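Local atomic coordinates of phosphoribosyl-aminoimidazole carboxylase (Aspergillus clavatus, PDB entry 3K5I), a protein that probably catalyses the ATP-dependent carboxylation of 5-aminoimidazole ribonucleotide to its N5-carboxyamino form in purine biosynthesis, as an ATP-grasp enzyme. Residues 222-230 with 238-246. Sequence-based numbering, arbitrary orientation.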
loop_
_atom_site.group_PDB
_atom_site.type_symbol
_atom_site.label_atom_id
_atom_site.label_comp_id
_atom_site.label_asym_id
_atom_site.label_seq_id
_atom_site.Cartn_x
_atom_site.Cartn_y
_atom_site.Cartn_z
ATOM N N LEU A 222 8.528 3.189 21.386
ATOM C CA LEU A 222 8.031 4.169 20.448
ATOM C C LEU A 222 6.488 4.207 20.541
ATOM O O LEU A 222 5.883 3.446 21.300
ATOM C CB LEU A 222 8.528 3.794 19.039
ATOM C CG LEU A 222 10.027 3.517 18.910
ATOM C CD1 LEU A 222 10.424 2.930 17.569
ATOM C CD2 LEU A 222 10.779 4.831 19.174
ATOM N N SER A 223 5.862 5.121 19.796
ATOM C CA SER A 223 4.396 5.262 19.816
ATOM C C SER A 223 3.936 6.311 18.805
ATOM O O SER A 223 4.684 7.224 18.451
ATOM C CB SER A 223 3.916 5.725 21.192
ATOM O OG SER A 223 4.317 7.080 21.392
ATOM N N TYR A 224 2.693 6.164 18.361
ATOM C CA TYR A 224 2.137 7.072 17.386
ATOM C C TYR A 224 1.326 8.111 18.124
ATOM O O TYR A 224 1.100 7.963 19.347
ATOM C CB TYR A 224 1.305 6.301 16.357
ATOM C CG TYR A 224 2.104 5.396 15.397
ATOM C CD1 TYR A 224 2.406 4.073 15.760
ATOM C CD2 TYR A 224 2.459 5.814 14.109
ATOM C CE1 TYR A 224 3.074 3.219 14.907
ATOM C CE2 TYR A 224 3.132 4.944 13.230
ATOM C CZ TYR A 224 3.449 3.668 13.599
ATOM O OH TYR A 224 4.123 2.846 12.679
ATOM N N PRO A 225 0.861 9.149 17.432
ATOM C CA PRO A 225 0.071 10.144 18.168
ATOM C C PRO A 225 -1.255 9.561 18.688
ATOM O O PRO A 225 -1.753 8.511 18.239
ATOM C CB PRO A 225 -0.227 11.196 17.103
ATOM C CG PRO A 225 0.992 11.165 16.220
ATOM C CD PRO A 225 1.270 9.651 16.108
ATOM N N THR A 226 -1.811 10.210 19.702
ATOM C CA THR A 226 -3.080 9.804 20.295
ATOM C C THR A 226 -4.127 10.191 19.236
ATOM O O THR A 226 -4.063 11.272 18.583
ATOM C CB THR A 226 -3.361 10.689 21.522
ATOM O OG1 THR A 226 -2.284 10.609 22.466
ATOM C CG2 THR A 226 -4.721 10.399 22.153
ATOM N N VAL A 227 -5.032 9.256 18.994
ATOM C CA VAL A 227 -6.155 9.397 18.059
ATOM C C VAL A 227 -7.484 9.302 18.843
ATOM O O VAL A 227 -7.559 8.859 20.019
ATOM C CB VAL A 227 -6.173 8.411 16.882
ATOM C CG1 VAL A 227 -4.894 8.545 16.036
ATOM C CG2 VAL A 227 -6.336 7.088 17.420
ATOM N N GLU A 228 -8.532 9.832 18.223
ATOM C CA GLU A 228 -9.866 9.912 18.811
ATOM C C GLU A 228 -10.663 8.876 18.074
ATOM O O GLU A 228 -10.684 8.906 16.841
ATOM C CB GLU A 228 -10.425 11.215 18.226
ATOM C CG GLU A 228 -11.927 11.286 18.370
ATOM C CD GLU A 228 -12.408 12.668 18.000
ATOM O OE1 GLU A 228 -11.627 13.511 17.521
ATOM O OE2 GLU A 228 -13.600 12.914 18.174
ATOM N N THR A 229 -11.343 7.995 18.791
ATOM C CA THR A 229 -12.085 6.994 18.067
ATOM C C THR A 229 -13.561 7.096 18.366
ATOM O O THR A 229 -13.949 7.596 19.413
ATOM C CB THR A 229 -11.632 5.580 18.529
ATOM O OG1 THR A 229 -11.660 5.426 19.960
ATOM C CG2 THR A 229 -10.196 5.455 18.187
ATOM N N VAL A 230 -14.394 6.593 17.469
ATOM C CA VAL A 230 -15.835 6.630 17.718
ATOM C C VAL A 230 -16.394 5.241 17.515
ATOM O O VAL A 230 -16.249 4.614 16.451
ATOM C CB VAL A 230 -16.624 7.673 16.892
ATOM C CG1 VAL A 230 -18.070 7.681 17.383
ATOM C CG2 VAL A 230 -15.982 9.090 16.972
ATOM N N LEU A 238 -15.259 5.236 13.491
ATOM C CA LEU A 238 -14.357 6.226 12.910
ATOM C C LEU A 238 -13.135 6.412 13.770
ATOM O O LEU A 238 -13.192 6.185 14.995
ATOM C CB LEU A 238 -14.929 7.646 13.011
ATOM C CG LEU A 238 -16.193 7.700 12.171
ATOM C CD1 LEU A 238 -17.185 8.803 12.631
ATOM C CD2 LEU A 238 -15.557 7.951 10.809
ATOM N N VAL A 239 -12.080 6.874 13.096
ATOM C CA VAL A 239 -10.821 7.240 13.750
ATOM C C VAL A 239 -10.390 8.615 13.182
ATOM O O VAL A 239 -10.384 8.737 11.969
ATOM C CB VAL A 239 -9.713 6.155 13.676
ATOM C CG1 VAL A 239 -8.399 6.695 14.313
ATOM C CG2 VAL A 239 -10.152 4.851 14.404
ATOM N N TYR A 240 -10.056 9.607 14.019
ATOM C CA TYR A 240 -9.564 10.953 13.597
ATOM C C TYR A 240 -8.144 11.031 14.111
ATOM O O TYR A 240 -7.821 10.938 15.291
ATOM C CB TYR A 240 -10.344 12.111 14.207
ATOM C CG TYR A 240 -11.801 12.068 13.841
ATOM C CD1 TYR A 240 -12.663 11.151 14.442
ATOM C CD2 TYR A 240 -12.296 12.887 12.839
ATOM C CE1 TYR A 240 -13.985 11.078 14.089
ATOM C CE2 TYR A 240 -13.652 12.802 12.479
ATOM C CZ TYR A 240 -14.484 11.937 13.119
ATOM O OH TYR A 240 -15.794 11.948 12.687
ATOM N N ALA A 241 -7.229 11.210 13.181
ATOM C CA ALA A 241 -5.855 11.202 13.618
ATOM C C ALA A 241 -5.132 12.443 13.126
ATOM O O ALA A 241 -5.123 12.722 11.945
ATOM C CB ALA A 241 -5.254 9.846 13.083
ATOM N N PRO A 242 -4.552 13.226 14.035
ATOM C CA PRO A 242 -4.540 12.950 15.470
ATOM C C PRO A 242 -5.898 13.354 16.039
ATOM O O PRO A 242 -6.680 13.934 15.277
ATOM C CB PRO A 242 -3.446 13.902 15.960
ATOM C CG PRO A 242 -3.631 15.095 15.024
ATOM C CD PRO A 242 -4.190 14.619 13.738
ATOM N N ALA A 243 -6.138 13.079 17.331
ATOM C CA ALA A 243 -7.380 13.347 18.072
ATOM C C ALA A 243 -7.685 14.857 18.070
ATOM O O ALA A 243 -6.800 15.692 18.307
ATOM C CB ALA A 243 -7.166 13.012 19.504
ATOM N N ARG A 244 -8.943 15.199 17.816
ATOM C CA ARG A 244 -9.418 16.588 17.749
ATOM C C ARG A 244 -9.821 17.176 19.129
ATOM O O ARG A 244 -10.452 16.491 19.964
ATOM C CB ARG A 244 -10.683 16.591 16.837
ATOM C CG ARG A 244 -10.496 16.156 15.357
ATOM C CD ARG A 244 -11.783 16.005 14.503
ATOM N NE ARG A 244 -12.796 15.175 15.178
ATOM C CZ ARG A 244 -14.096 15.075 14.881
ATOM N NH1 ARG A 244 -14.929 14.298 15.587
ATOM N NH2 ARG A 244 -14.615 15.733 13.867
ATOM N N ASN A 245 -9.562 18.459 19.367
ATOM C CA ASN A 245 -10.024 19.063 20.632
ATOM C C ASN A 245 -9.536 18.429 21.906
ATOM O O ASN A 245 -10.308 18.196 22.856
ATOM C CB ASN A 245 -11.554 18.925 20.715
ATOM C CG ASN A 245 -12.304 20.016 19.966
ATOM O OD1 ASN A 245 -13.424 19.786 19.511
ATOM N ND2 ASN A 245 -11.707 21.201 19.853
ATOM N N VAL A 246 -8.244 18.165 21.924
ATOM C CA VAL A 246 -7.675 17.514 23.066
ATOM C C VAL A 246 -6.412 18.346 23.271
ATOM O O VAL A 246 -5.658 18.592 22.333
ATOM C CB VAL A 246 -7.319 16.061 22.628
ATOM C CG1 VAL A 246 -6.552 15.369 23.702
ATOM C CG2 VAL A 246 -8.585 15.241 22.427
#
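V227 packs its two methyl groups against different residues of 238-246: CG2 lies against CG1 of V239, while CG1 is pressed onto CB of A241 at 3.2 Å, tighter than usual for two carbons. On the same face as V239, T229 runs alongside it, its CG2 and V239 CG2 3.8 Å apart and both side chains pointing the same way. The other face carries E228, V230, L238 and Y240; there V230 CG2 meets the edge of the Y240 ring at CE1.

Between these faces the backbones pair in antiparallel fashion. E228 and Y240 form a hydrogen-bonded pair, with Y240 N 3.0 Å from E228 O, and V230 and L238 form another, flanking the non-hydrogen-bonded pair T229-V239. Beyond the cis peptide before P242 the chain stays beside 222-230, and A243 N donates to T226 O.

At the polar edge, E228 reaches R244 on an extended chain whose CG is anti to the backbone N (chi1 163°). R244 grips the carboxylate side-on in a salt bridge, NE to E228 OE1 at 3.1 Å and NH1 to E228 OE2 at 3.2 Å, both nitrogens lying out of the carboxylate plane, which is turned 40° from the guanidinium. The backbone N of R244 also donates to E228 OE1, from the opposite face to NE, so this oxygen holds two donors. The guanidinium lies over one face of the Y240 ring, its CZ 3.3 Å above the plane and offset toward the rim, and its NH2 forms a second salt bridge, with E388 of helix 384-399.

The side chain of T229 comes within about 6 Å of the bound ADP, placing near the nucleotide an antiparallel beta hairpin of the ATP-grasp region, strands 221-232 and 235-241, flanked in its sheet by 206-216 and 331-337.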